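PDB 6OJ1: endo alpha-1,4 polygalactosaminidase from Neosartorya fumigata, which cleaves alpha-1,4-linked galactosamine polymers from within the chain, as a family GH114 glycoside hydrolase, and thereby disrupts microbial biofilms. Local coordinates for residues 90-93 / 94-97; 121-124 / 125-128; 165-168 / 169-173; 205-208 / 209-212; 217-220 / 221-225. One frame throughout, in Å; residues are numbered along the deposited sequence.

Interaction 1: 90-93 / 94-97. With EDO (1,2-ethanediol), chain G.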
loop_
_atom_site.group_PDB
_atom_site.type_symbol
_atom_site.label_atom_id
_atom_site.label_comp_id
_atom_site.label_asym_id
_atom_site.label_seq_id
_atom_site.Cartn_x
_atom_site.Cartn_y
_atom_site.Cartn_z
ATOM N N SER A 90 3.863 10.511 3.794
ATOM C CA SER A 90 4.043 11.718 3.001
ATOM C C SER A 90 2.849 12.651 3.150
ATOM O O SER A 90 1.700 12.217 3.307
ATOM C CB SER A 90 4.281 11.422 1.511
ATOM O OG SER A 90 3.058 11.267 0.811
ATOM N N TYR A 91 3.164 13.943 3.132
ATOM C CA TYR A 91 2.177 15.002 2.974
ATOM C C TYR A 91 1.817 15.149 1.502
ATOM O O TYR A 91 2.704 15.324 0.667
ATOM C CB TYR A 91 2.761 16.309 3.503
ATOM C CG TYR A 91 1.974 17.556 3.170
ATOM C CD1 TYR A 91 0.895 17.940 3.949
ATOM C CD2 TYR A 91 2.346 18.376 2.116
ATOM C CE1 TYR A 91 0.187 19.091 3.669
ATOM C CE2 TYR A 91 1.655 19.530 1.826
ATOM C CZ TYR A 91 0.573 19.883 2.608
ATOM O OH TYR A 91 -0.105 21.035 2.313
ATOM N N GLU A 92 0.520 15.084 1.192
ATOM C CA GLU A 92 -0.013 15.269 -0.153
ATOM C C GLU A 92 -0.873 16.518 -0.136
ATOM O O GLU A 92 -1.865 16.564 0.597
ATOM C CB GLU A 92 -0.866 14.068 -0.580
ATOM C CG GLU A 92 -0.153 12.729 -0.529
ATOM C CD GLU A 92 -1.123 11.565 -0.430
ATOM O OE1 GLU A 92 -1.916 11.519 0.528
ATOM O OE2 GLU A 92 -1.092 10.696 -1.322
ATOM N N ASN A 93 -0.503 17.524 -0.934
ATOM C CA ASN A 93 -1.144 18.826 -0.789
ATOM C C ASN A 93 -2.530 18.886 -1.411
ATOM O O ASN A 93 -3.151 19.956 -1.393
ATOM C CB ASN A 93 -0.259 19.946 -1.362
ATOM C CG ASN A 93 -0.205 19.964 -2.892
ATOM O OD1 ASN A 93 -0.790 19.120 -3.582
ATOM N ND2 ASN A 93 0.510 20.946 -3.426
ATOM N N TRP A 94 -3.039 17.781 -1.947
ATOM C CA TRP A 94 -4.390 17.781 -2.501
ATOM C C TRP A 94 -5.417 17.100 -1.603
ATOM O O TRP A 94 -6.587 17.009 -1.992
ATOM C CB TRP A 94 -4.401 17.120 -3.880
ATOM C CG TRP A 94 -3.976 15.686 -3.898
ATOM C CD1 TRP A 94 -4.789 14.587 -3.894
ATOM C CD2 TRP A 94 -2.630 15.189 -3.952
ATOM N NE1 TRP A 94 -4.032 13.439 -3.933
ATOM C CE2 TRP A 94 -2.706 13.783 -3.976
ATOM C CE3 TRP A 94 -1.370 15.797 -3.976
ATOM C CZ2 TRP A 94 -1.568 12.971 -4.023
ATOM C CZ3 TRP A 94 -0.237 14.988 -4.017
ATOM C CH2 TRP A 94 -0.347 13.591 -4.044
ATOM N N ARG A 95 -5.030 16.662 -0.403
ATOM C CA ARG A 95 -5.985 15.944 0.426
ATOM C C ARG A 95 -6.852 16.923 1.214
ATOM O O ARG A 95 -6.426 18.044 1.507
ATOM C CB ARG A 95 -5.277 15.005 1.398
ATOM C CG ARG A 95 -4.407 13.949 0.725
ATOM C CD ARG A 95 -5.212 13.140 -0.286
ATOM N NE ARG A 95 -4.427 12.014 -0.749
ATOM C CZ ARG A 95 -4.882 11.063 -1.555
ATOM N NH1 ARG A 95 -4.072 10.075 -1.915
ATOM N NH2 ARG A 95 -6.136 11.103 -1.996
ATOM N N PRO A 96 -8.086 16.531 1.548
ATOM C CA PRO A 96 -8.982 17.464 2.250
ATOM C C PRO A 96 -8.580 17.730 3.687
ATOM O O PRO A 96 -9.090 18.693 4.275
ATOM C CB PRO A 96 -10.354 16.775 2.165
ATOM C CG PRO A 96 -10.067 15.350 1.812
ATOM C CD PRO A 96 -8.805 15.363 1.007
ATOM N N ASP A 97 -7.672 16.933 4.260
ATOM C CA ASP A 97 -7.149 17.175 5.597
ATOM C C ASP A 97 -5.738 17.737 5.568
ATOM O O ASP A 97 -5.044 17.699 6.593
ATOM C CB ASP A 97 -7.195 15.898 6.446
ATOM C CG ASP A 97 -6.307 14.764 5.899
ATOM O OD1 ASP A 97 -5.684 14.918 4.827
ATOM O OD2 ASP A 97 -6.231 13.695 6.550
HETATM C C1 EDO G . -10.363 13.103 7.851
HETATM O O1 EDO G . -10.269 14.109 6.840
HETATM C C2 EDO G . -9.017 12.412 7.949
HETATM O O2 EDO G . -8.038 13.331 8.456
#

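Interaction 2: 121-124 / 125-128. With NAG (2-acetamido-2-deoxy-beta-D-glucopyranose), chain C.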
loop_
_atom_site.group_PDB
_atom_site.type_symbol
_atom_site.label_atom_id
_atom_site.label_comp_id
_atom_site.label_asym_id
_atom_site.label_seq_id
_atom_site.Cartn_x
_atom_site.Cartn_y
_atom_site.Cartn_z
ATOM N N ILE A 121 7.178 11.030 10.960
ATOM C CA ILE A 121 6.226 10.020 11.406
ATOM C C ILE A 121 6.268 9.801 12.909
ATOM O O ILE A 121 5.402 9.096 13.450
ATOM C CB ILE A 121 6.467 8.702 10.638
ATOM C CG1 ILE A 121 7.909 8.203 10.842
ATOM C CG2 ILE A 121 6.097 8.886 9.150
ATOM C CD1 ILE A 121 8.206 6.865 10.115
ATOM N N SER A 122 7.226 10.410 13.612
ATOM C CA SER A 122 7.245 10.362 15.071
ATOM C C SER A 122 6.432 11.480 15.709
ATOM O O SER A 122 6.216 11.461 16.929
ATOM C CB SER A 122 8.688 10.444 15.581
ATOM O OG SER A 122 9.467 9.382 15.050
ATOM N N SER A 123 6.017 12.462 14.916
ATOM C CA SER A 123 5.248 13.592 15.412
ATOM C C SER A 123 3.894 13.136 15.947
ATOM O O SER A 123 3.161 12.419 15.251
ATOM C CB SER A 123 5.049 14.603 14.281
ATOM O OG SER A 123 3.925 15.417 14.535
ATOM N N ALA A 124 3.547 13.587 17.168
ATOM C CA ALA A 124 2.210 13.319 17.706
ATOM C C ALA A 124 1.128 13.829 16.760
ATOM O O ALA A 124 0.068 13.209 16.624
ATOM C CB ALA A 124 2.039 13.965 19.084
ATOM N N ASN A 125 1.376 14.965 16.105
ATOM C CA ASN A 125 0.359 15.527 15.217
ATOM C C ASN A 125 0.165 14.661 13.980
ATOM O O ASN A 125 -0.974 14.426 13.549
ATOM C CB ASN A 125 0.739 16.952 14.820
ATOM C CG ASN A 125 -0.408 17.690 14.130
ATOM O OD1 ASN A 125 -1.508 17.817 14.680
ATOM N ND2 ASN A 125 -0.157 18.175 12.921
ATOM N N VAL A 126 1.265 14.191 13.383
ATOM C CA VAL A 126 1.166 13.275 12.254
ATOM C C VAL A 126 0.434 12.004 12.667
ATOM O O VAL A 126 -0.466 11.521 11.962
ATOM C CB VAL A 126 2.571 12.965 11.698
ATOM C CG1 VAL A 126 2.512 11.786 10.687
ATOM C CG2 VAL A 126 3.135 14.213 10.994
ATOM N N ARG A 127 0.811 11.442 13.811
ATOM C CA ARG A 127 0.165 10.216 14.266
ATOM C C ARG A 127 -1.331 10.422 14.492
ATOM O O ARG A 127 -2.140 9.561 14.125
ATOM C CB ARG A 127 0.884 9.703 15.510
ATOM C CG ARG A 127 2.259 9.177 15.112
ATOM C CD ARG A 127 2.931 8.469 16.254
ATOM N NE ARG A 127 4.150 7.792 15.816
ATOM C CZ ARG A 127 4.660 6.739 16.451
ATOM N NH1 ARG A 127 4.030 6.250 17.515
ATOM N NH2 ARG A 127 5.775 6.169 16.020
ATOM N N GLN A 128 -1.728 11.581 15.033
ATOM C CA GLN A 128 -3.154 11.829 15.237
ATOM C C GLN A 128 -3.881 11.984 13.904
ATOM O O GLN A 128 -5.021 11.534 13.768
ATOM C CB GLN A 128 -3.382 13.057 16.117
ATOM C CG GLN A 128 -4.863 13.295 16.469
ATOM C CD GLN A 128 -5.511 12.112 17.180
ATOM O OE1 GLN A 128 -5.059 11.701 18.248
ATOM N NE2 GLN A 128 -6.575 11.566 16.591
HETATM C C1 NAG C . 10.023 14.467 14.906
HETATM C C2 NAG C . 11.151 15.415 15.272
HETATM C C3 NAG C . 11.791 14.984 16.588
HETATM C C4 NAG C . 10.746 14.827 17.686
HETATM C C5 NAG C . 9.556 13.982 17.219
HETATM C C6 NAG C . 8.383 14.040 18.176
HETATM C C7 NAG C . 12.524 16.609 13.618
HETATM C C8 NAG C . 13.571 16.478 12.550
HETATM N N2 NAG C . 12.150 15.471 14.217
HETATM O O3 NAG C . 12.743 15.972 16.961
HETATM O O4 NAG C . 11.349 14.143 18.779
HETATM O O5 NAG C . 9.067 14.442 15.951
HETATM O O6 NAG C . 7.758 15.319 18.162
HETATM O O7 NAG C . 12.040 17.690 13.922
HETATM O O HOH W 1 7.966 6.979 14.414
#

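Interaction 3: 165-168 / 169-173. With NAG (2-acetamido-2-deoxy-beta-D-glucopyranose), chain E.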
loop_
_atom_site.group_PDB
_atom_site.type_symbol
_atom_site.label_atom_id
_atom_site.label_comp_id
_atom_site.label_asym_id
_atom_site.label_seq_id
_atom_site.Cartn_x
_atom_site.Cartn_y
_atom_site.Cartn_z
ATOM N N ASP A 165 12.308 4.363 13.555
ATOM C CA ASP A 165 11.155 5.256 13.469
ATOM C C ASP A 165 10.025 4.596 12.690
ATOM O O ASP A 165 8.862 4.645 13.102
ATOM C CB ASP A 165 11.534 6.585 12.802
ATOM C CG ASP A 165 12.437 7.452 13.652
ATOM O OD1 ASP A 165 12.411 7.375 14.901
ATOM O OD2 ASP A 165 13.175 8.255 13.048
ATOM N N SER A 166 10.359 3.959 11.567
ATOM C CA SER A 166 9.333 3.320 10.746
ATOM C C SER A 166 8.729 2.118 11.452
ATOM O O SER A 166 7.523 1.867 11.332
ATOM C CB SER A 166 9.934 2.908 9.404
ATOM O OG SER A 166 10.083 4.050 8.582
ATOM N N ILE A 167 9.555 1.350 12.161
ATOM C CA ILE A 167 9.053 0.187 12.889
ATOM C C ILE A 167 8.039 0.628 13.936
ATOM O O ILE A 167 6.942 0.069 14.031
ATOM C CB ILE A 167 10.221 -0.594 13.523
ATOM C CG1 ILE A 167 11.053 -1.273 12.428
ATOM C CG2 ILE A 167 9.695 -1.661 14.467
ATOM C CD1 ILE A 167 12.485 -1.662 12.857
ATOM N N SER A 168 8.392 1.647 14.732
ATOM C CA SER A 168 7.462 2.183 15.723
ATOM C C SER A 168 6.171 2.633 15.050
ATOM O O SER A 168 5.068 2.335 15.524
ATOM C CB SER A 168 8.110 3.355 16.466
ATOM O OG SER A 168 7.177 4.036 17.300
ATOM N N PHE A 169 6.307 3.363 13.943
ATOM C CA PHE A 169 5.162 3.953 13.252
ATOM C C PHE A 169 4.278 2.874 12.651
ATOM O O PHE A 169 3.048 2.915 12.792
ATOM C CB PHE A 169 5.677 4.904 12.171
ATOM C CG PHE A 169 4.601 5.682 11.445
ATOM C CD1 PHE A 169 3.690 6.487 12.139
ATOM C CD2 PHE A 169 4.546 5.654 10.059
ATOM C CE1 PHE A 169 2.726 7.235 11.439
ATOM C CE2 PHE A 169 3.590 6.399 9.363
ATOM C CZ PHE A 169 2.692 7.191 10.065
ATOM N N VAL A 170 4.892 1.893 11.984
ATOM C CA VAL A 170 4.114 0.845 11.335
ATOM C C VAL A 170 3.375 0.015 12.382
ATOM O O VAL A 170 2.199 -0.318 12.210
ATOM C CB VAL A 170 5.028 -0.019 10.442
ATOM C CG1 VAL A 170 4.354 -1.338 10.081
ATOM C CG2 VAL A 170 5.426 0.761 9.161
ATOM N N ASN A 171 4.035 -0.308 13.499
ATOM C CA ASN A 171 3.327 -1.078 14.513
ATOM C C ASN A 171 2.231 -0.249 15.172
ATOM O O ASN A 171 1.171 -0.790 15.519
ATOM C CB ASN A 171 4.319 -1.626 15.541
ATOM C CG ASN A 171 5.021 -2.876 15.045
ATOM O OD1 ASN A 171 4.385 -3.758 14.454
ATOM N ND2 ASN A 171 6.329 -2.967 15.274
ATOM N N PHE A 172 2.457 1.061 15.322
ATOM C CA PHE A 172 1.411 1.971 15.789
ATOM C C PHE A 172 0.209 1.957 14.853
ATOM O O PHE A 172 -0.940 1.842 15.299
ATOM C CB PHE A 172 1.986 3.390 15.902
ATOM C CG PHE A 172 0.952 4.486 15.886
ATOM C CD1 PHE A 172 0.309 4.864 17.051
ATOM C CD2 PHE A 172 0.670 5.177 14.703
ATOM C CE1 PHE A 172 -0.629 5.891 17.040
ATOM C CE2 PHE A 172 -0.262 6.200 14.684
ATOM C CZ PHE A 172 -0.912 6.557 15.861
ATOM N N LEU A 173 0.461 2.087 13.546
ATOM C CA LEU A 173 -0.620 2.026 12.564
ATOM C C LEU A 173 -1.337 0.682 12.616
ATOM O O LEU A 173 -2.569 0.631 12.514
ATOM C CB LEU A 173 -0.071 2.272 11.156
ATOM C CG LEU A 173 0.504 3.658 10.841
ATOM C CD1 LEU A 173 1.106 3.643 9.431
ATOM C CD2 LEU A 173 -0.578 4.755 10.948
HETATM C C1 NAG E . 8.146 -6.877 19.417
HETATM C C2 NAG E . 8.286 -5.836 18.284
HETATM C C3 NAG E . 9.543 -6.098 17.441
HETATM C C4 NAG E . 10.767 -6.232 18.344
HETATM C C5 NAG E . 10.511 -7.321 19.379
HETATM C C6 NAG E . 11.675 -7.553 20.320
HETATM C C7 NAG E . 6.652 -6.790 16.669
HETATM C C8 NAG E . 5.382 -6.524 15.907
HETATM N N2 NAG E . 7.090 -5.786 17.449
HETATM O O3 NAG E . 9.705 -5.014 16.531
HETATM O O4 NAG E . 11.980 -6.494 17.638
HETATM O O5 NAG E . 9.377 -6.950 20.174
HETATM O O6 NAG E . 11.715 -6.593 21.367
HETATM O O7 NAG E . 7.252 -7.862 16.572
#

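Interaction 4: 205-208 / 209-212. With K (potassium ion), chain H.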
loop_
_atom_site.group_PDB
_atom_site.type_symbol
_atom_site.label_atom_id
_atom_site.label_comp_id
_atom_site.label_asym_id
_atom_site.label_seq_id
_atom_site.Cartn_x
_atom_site.Cartn_y
_atom_site.Cartn_z
ATOM N N ASN A 205 4.207 -4.937 -2.544
ATOM C CA ASN A 205 5.537 -4.725 -3.091
ATOM C C ASN A 205 5.461 -4.130 -4.484
ATOM O O ASN A 205 4.657 -4.569 -5.316
ATOM C CB ASN A 205 6.335 -6.014 -3.171
ATOM C CG ASN A 205 7.628 -5.817 -3.915
ATOM O OD1 ASN A 205 7.695 -6.032 -5.117
ATOM N ND2 ASN A 205 8.646 -5.320 -3.217
ATOM N N GLU A 206 6.326 -3.156 -4.747
ATOM C CA GLU A 206 6.543 -2.656 -6.100
ATOM C C GLU A 206 7.913 -3.095 -6.601
ATOM O O GLU A 206 8.930 -2.823 -5.957
ATOM C CB GLU A 206 6.439 -1.136 -6.139
ATOM C CG GLU A 206 5.036 -0.623 -5.883
ATOM C CD GLU A 206 5.035 0.854 -5.619
ATOM O OE1 GLU A 206 5.721 1.285 -4.664
ATOM O OE2 GLU A 206 4.362 1.587 -6.373
ATOM N N GLN A 207 7.936 -3.767 -7.751
ATOM C CA GLN A 207 9.130 -3.904 -8.583
ATOM C C GLN A 207 10.239 -4.751 -7.976
ATOM O O GLN A 207 11.402 -4.584 -8.359
ATOM C CB GLN A 207 9.705 -2.528 -8.932
ATOM C CG GLN A 207 8.743 -1.655 -9.729
ATOM C CD GLN A 207 9.159 -0.206 -9.715
ATOM O OE1 GLN A 207 8.860 0.527 -8.773
ATOM N NE2 GLN A 207 9.853 0.216 -10.755
ATOM N N CYS A 208 9.945 -5.681 -7.067
ATOM C CA CYS A 208 11.036 -6.517 -6.570
ATOM C C CYS A 208 11.682 -7.326 -7.689
ATOM O O CYS A 208 12.878 -7.633 -7.624
ATOM C CB CYS A 208 10.550 -7.451 -5.460
ATOM S SG CYS A 208 9.371 -8.740 -5.965
ATOM N N ALA A 209 10.913 -7.666 -8.730
ATOM C CA ALA A 209 11.479 -8.442 -9.831
ATOM C C ALA A 209 12.498 -7.622 -10.605
ATOM O O ALA A 209 13.539 -8.142 -11.025
ATOM C CB ALA A 209 10.363 -8.932 -10.756
ATOM N N GLN A 210 12.225 -6.332 -10.776
ATOM C CA GLN A 210 13.108 -5.454 -11.529
ATOM C C GLN A 210 14.435 -5.226 -10.810
ATOM O O GLN A 210 15.465 -5.020 -11.470
ATOM C CB GLN A 210 12.379 -4.132 -11.791
ATOM C CG GLN A 210 13.164 -3.080 -12.545
ATOM C CD GLN A 210 12.374 -1.780 -12.723
ATOM O OE1 GLN A 210 11.212 -1.678 -12.316
ATOM N NE2 GLN A 210 13.007 -0.785 -13.333
ATOM N N TYR A 211 14.449 -5.305 -9.472
ATOM C CA TYR A 211 15.613 -4.923 -8.674
ATOM C C TYR A 211 16.177 -6.061 -7.830
ATOM O O TYR A 211 16.915 -5.802 -6.872
ATOM C CB TYR A 211 15.265 -3.730 -7.784
ATOM C CG TYR A 211 14.981 -2.496 -8.597
ATOM C CD1 TYR A 211 15.976 -1.920 -9.379
ATOM C CD2 TYR A 211 13.713 -1.922 -8.613
ATOM C CE1 TYR A 211 15.724 -0.801 -10.143
ATOM C CE2 TYR A 211 13.453 -0.799 -9.367
ATOM C CZ TYR A 211 14.461 -0.243 -10.133
ATOM O OH TYR A 211 14.205 0.876 -10.892
ATOM N N ASN A 212 15.862 -7.312 -8.163
ATOM C CA ASN A 212 16.486 -8.464 -7.513
ATOM C C ASN A 212 16.227 -8.488 -6.011
ATOM O O ASN A 212 17.132 -8.780 -5.224
ATOM C CB ASN A 212 17.994 -8.495 -7.777
ATOM C CG ASN A 212 18.368 -9.399 -8.919
ATOM O OD1 ASN A 212 18.367 -10.621 -8.776
ATOM N ND2 ASN A 212 18.725 -8.805 -10.057
HETATM K K K H . 6.001 4.435 -5.026
HETATM O O HOH W 2 2.859 3.281 -4.839
HETATM O O HOH W 3 5.451 4.074 -7.692
HETATM O O HOH W 4 3.653 5.968 -3.954
HETATM O O HOH W 5 8.268 5.176 -3.642
HETATM O O HOH W 6 5.789 4.059 -2.322
#

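Interaction 5: 217-220 / 221-225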
loop_
_atom_site.group_PDB
_atom_site.type_symbol
_atom_site.label_atom_id
_atom_site.label_comp_id
_atom_site.label_asym_id
_atom_site.label_seq_id
_atom_site.Cartn_x
_atom_site.Cartn_y
_atom_site.Cartn_z
ATOM N N TYR A 217 10.881 -10.309 0.120
ATOM C CA TYR A 217 9.453 -10.258 0.392
ATOM C C TYR A 217 8.801 -11.634 0.423
ATOM O O TYR A 217 7.670 -11.753 0.913
ATOM C CB TYR A 217 8.786 -9.347 -0.641
ATOM C CG TYR A 217 9.316 -7.938 -0.517
ATOM C CD1 TYR A 217 8.732 -7.039 0.369
ATOM C CD2 TYR A 217 10.443 -7.524 -1.232
ATOM C CE1 TYR A 217 9.213 -5.753 0.509
ATOM C CE2 TYR A 217 10.947 -6.230 -1.088
ATOM C CZ TYR A 217 10.321 -5.356 -0.211
ATOM O OH TYR A 217 10.798 -4.080 -0.042
ATOM N N ALA A 218 9.500 -12.673 -0.046
ATOM C CA ALA A 218 8.958 -14.026 -0.054
ATOM C C ALA A 218 8.732 -14.588 1.342
ATOM O O ALA A 218 8.059 -15.616 1.469
ATOM C CB ALA A 218 9.885 -14.955 -0.842
ATOM N N VAL A 219 9.268 -13.951 2.388
ATOM C CA VAL A 219 9.000 -14.401 3.750
ATOM C C VAL A 219 7.523 -14.247 4.118
ATOM O O VAL A 219 7.027 -14.951 5.004
ATOM C CB VAL A 219 9.918 -13.651 4.752
ATOM C CG1 VAL A 219 9.656 -12.148 4.736
ATOM C CG2 VAL A 219 9.748 -14.199 6.154
ATOM N N PHE A 220 6.786 -13.363 3.432
ATOM C CA PHE A 220 5.361 -13.237 3.735
ATOM C C PHE A 220 4.614 -14.516 3.387
ATOM O O PHE A 220 3.976 -15.100 4.282
ATOM C CB PHE A 220 4.779 -11.995 3.050
ATOM C CG PHE A 220 5.054 -10.710 3.785
ATOM C CD1 PHE A 220 6.240 -10.015 3.573
ATOM C CD2 PHE A 220 4.141 -10.215 4.714
ATOM C CE1 PHE A 220 6.507 -8.841 4.251
ATOM C CE2 PHE A 220 4.395 -9.026 5.400
ATOM C CZ PHE A 220 5.575 -8.338 5.171
ATOM N N PRO A 221 4.648 -15.020 2.144
ATOM C CA PRO A 221 3.945 -16.284 1.875
ATOM C C PRO A 221 4.533 -17.471 2.609
ATOM O O PRO A 221 3.796 -18.413 2.922
ATOM C CB PRO A 221 4.052 -16.436 0.346
ATOM C CG PRO A 221 5.157 -15.539 -0.061
ATOM C CD PRO A 221 5.137 -14.402 0.893
ATOM N N GLN A 222 5.834 -17.453 2.911
ATOM C CA GLN A 222 6.406 -18.490 3.760
ATOM C C GLN A 222 5.747 -18.515 5.132
ATOM O O GLN A 222 5.762 -19.553 5.800
ATOM C CB GLN A 222 7.923 -18.291 3.878
ATOM C CG GLN A 222 8.677 -18.534 2.562
ATOM C CD GLN A 222 10.126 -18.039 2.569
ATOM O OE1 GLN A 222 10.623 -17.524 3.573
ATOM N NE2 GLN A 222 10.805 -18.197 1.437
ATOM N N ASN A 223 5.153 -17.398 5.558
ATOM C CA ASN A 223 4.377 -17.335 6.790
ATOM C C ASN A 223 2.881 -17.205 6.527
ATOM O O ASN A 223 2.145 -16.697 7.381
ATOM C CB ASN A 223 4.873 -16.189 7.667
ATOM C CG ASN A 223 6.249 -16.456 8.231
ATOM O OD1 ASN A 223 6.386 -16.995 9.329
ATOM N ND2 ASN A 223 7.282 -16.103 7.472
ATOM N N GLY A 224 2.415 -17.646 5.361
ATOM C CA GLY A 224 0.991 -17.661 5.093
ATOM C C GLY A 224 0.370 -16.328 4.749
ATOM O O GLY A 224 -0.852 -16.183 4.847
ATOM N N LYS A 225 1.168 -15.344 4.332
ATOM C CA LYS A 225 0.610 -14.044 4.041
ATOM C C LYS A 225 0.933 -13.646 2.603
ATOM O O LYS A 225 2.029 -13.932 2.113
ATOM C CB LYS A 225 1.146 -12.997 5.032
ATOM C CG LYS A 225 0.650 -13.252 6.474
ATOM C CD LYS A 225 1.450 -12.483 7.521
ATOM C CE LYS A 225 0.925 -12.785 8.919
ATOM N NZ LYS A 225 1.641 -11.957 9.952
#

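Interaction 1: 90-93 / 94-97
Glu92 and Arg95 close a type I beta turn with a two-point salt bridge: Arg95 comes side-on, giving NE to Glu92 OE1 at 2.9 Å and NH1 to Glu92 OE2 at 3.1 Å. Both carboxylate oxygens lie near the guanidinium plane, yet the carboxylate and guanidinium planes are 60° apart, so the nitrogens meet the carboxylate from above its plane. Arg95 gets there by bending at its second torsion (chi2 -55°), which folds the chain back toward the strand. The turn's own backbone bond, Arg95 N to Glu92 O, is weak at 3.3 Å, and the side-chain pair adds a second tie between the same two residues. The tightly packed part is Glu92 CB over one face of the Trp94 indole, 3.5 Å from the centroid of its six-membered ring, a CH-pi contact. Trp94 NE1 in turn lies over the centre of one guanidinium face, so the indole spans acid and base. The solvent side is Trp94 itself, exposed, with partly exposed Asn93 at its edge: Asn93 OD1 lies near the ring plane, 3.4 Å from Trp94 CE3. Further along, Asp97 OD2 accepts from a 1,2-ethanediol, probably from the crystallisation liquor. The turn leaves edge strand 90-92, which pairs with strand 116-119; Arg95 NH1 also bridges to Asp63 at the end of strand 59-63, and Asp97 to Arg133 of helix 124-140.

Interaction 2: 121-124 / 125-128
The guanidinium of Arg127 receives Ile121 O at its edge, and Phe172 makes a cation-pi contact with it. Arg127 NE donates to Ile121 O at 3.0 Å, an almost straight bond (170°) lying in both the guanidinium and the carbonyl planes. An extended chain from CG to NE carries the group back past the helix start, where Arg127 NH2 shares a water with Ser122 OG and also bonds Ser168. Ser123 is the N-cap: with OG swung away from its own N (chi1 157°), it accepts from Val126 N at 3.1 Å and weakly from Asn125 N. Ser123 OG also bonds Asp105, whose other carboxylate oxygen takes Asn125 ND2; the helix start probably stabilises this negative charge. Ser123 O accepts from Arg127 N at 2.9 Å, the first helical turn. C6 of a protein-linked N-acetylglucosamine passes 3.6 Å from Ser122 O. Residues 121-123 join strand 116-119 to helix 124-140, and Ile121 and Arg127 pack on Phe169 of helix 163-179.

Interaction 3: 165-168 / 169-173
Ser166 O takes the shortest polar bond, 2.7 Å from Val170 N, within an uninterrupted alpha-helical ladder on helix 163-179, the helix of a beta-alpha-beta unit between strands 144-148 and 183-187 of the barrel. Asp165 O, Ile167 O and Ser168 O accept in the same way from Phe169 N, Asn171 N and Phe172 N, each donor tilted by 23 to 24° from the carbonyl plane. Val170 CG2, beside its own backbone N, also rests 3.2 Å from Ser166 O. One turn apart, Ile167 and Asn171 run side by side, Ile167 CG2 lying 3.7 Å from Asn171 ND2. The Asn171 amide is held by Asn199 through OD1 and by Ser195 O through ND2, which fixes its rotation next to a glycan. On another side, Phe169 and Phe172 turn to helix 124-140, while Leu173 CD1 lies 3.7 Å above one face of the Phe169 ring, toward its rim. Where protein meets sugar, Asn171 OD1 lies 3.3 Å from C8 of the N-acetylglucosamine acetyl group.

Interaction 4: 205-208 / 209-212
Gln207, with positive phi (68°), turns the backbone sharply as it leaves strand 202-206, and Gln207 O then takes weak bonds from Gln210 N and from Tyr211 N. An Asx motif fixes the start of this bend: Asn205 OD1 accepts from Cys208 N at 3.0 Å, the donor lying in the carbonyl plane on a lone pair. Across the bend, Gln207 and Gln210 lie side by side and point the same way, both with extended chains. Gln207 NE2 donates to Gln210 OE1 at 2.8 Å; the amide planes are 52° apart, and the donor is tilted 33° from the Gln210 carbonyl plane. Gln210 CG lies over the centre of one face of the Tyr211 ring, while Tyr211 CE2 comes 4.0 Å from Gln207 NE2. Cys208 is tied to Cys214 by a disulfide, linking the bend to helix 214-217, and Ala209 N bonds Glu231 of the adjacent strand. These residues occupy the loop following a parallel strand of the TIM barrel. Glu206, the last residue of that strand, points its carboxylate elsewhere: OE2 bonds Tyr232 and accepts from two waters, 2 and 3, which also coordinate a potassium ion. The ion's link to the protein here is long, 3.2 Å from Glu206 OE1, against 2.7 Å from the potassium to water 6.

Interaction 5: 217-220 / 221-225
Val219 O receives the straightest bond, from Asn223 ND2 at 2.7 Å and 174°, with the acceptor lying in the amide plane of Asn223. With chi1 at -69°, the Asn223 side chain turns back along the helix to reach it, and its backbone N adds a weak bond to the same oxygen. Phe220 O is gripped by Lys225 N at 2.8 Å and by Asn223 N at 2.9 Å, which come from opposite faces of its carbonyl plane. The Lys225 bond, with Gly224 N to Pro221 O at 2.9 Å, makes a Schellman motif that ends the short, weakly bonded helix 219-222; Gly224 takes the positive phi of the C-prime position. Further back, Gln222 N bonds Ala218 O, which also lies 3.2 Å from Gln222 CG. Packing fills in around these bonds: Val219 CG2 lies 3.4 Å from Asn223 ND2, Pro221 CD lies 3.2 Å from Ala218 O, and Lys225 CB sits at the edge of the Phe220 ring, 4.1 Å from Phe220 CD2. The Phe220 side chain also touches Ile193, Ser203 and Val227, whereas the Lys225 amine bonds Met200 O, with a weak second bond to Ile197 O. Pro221 has no N-H to give to Tyr217 O, four residues back. At the other end Val219 O is held mainly by the Asn223 side-chain amide and Phe220 O by two backbone N-H groups of the reversing chain.

The five local contacts follow one another along a single GH114 TIM-barrel chain. Interactions 2 and 3 touch, their centres about 11 Å apart: Arg127 NH2, 2.9 Å from Ser168 OG in a probable hydrogen bond, joins helices 124-140 and 163-179, and Ile121 O, in the loop before the first, meets Phe169 CD1 at 3.4 Å. Interactions 4 and 5 also touch, where Asn205 ND2 packs 3.3 Å from Tyr217 CE2. Interaction 1 approaches interaction 2 to about 6 Å between nearest atoms, whereas interactions 1 and 5 lie on opposite sides of the chain's centre, their centres about 32 Å apart. The potassium ion bound by Glu206 is about 10 Å from the Glu92 side chain of interaction 1.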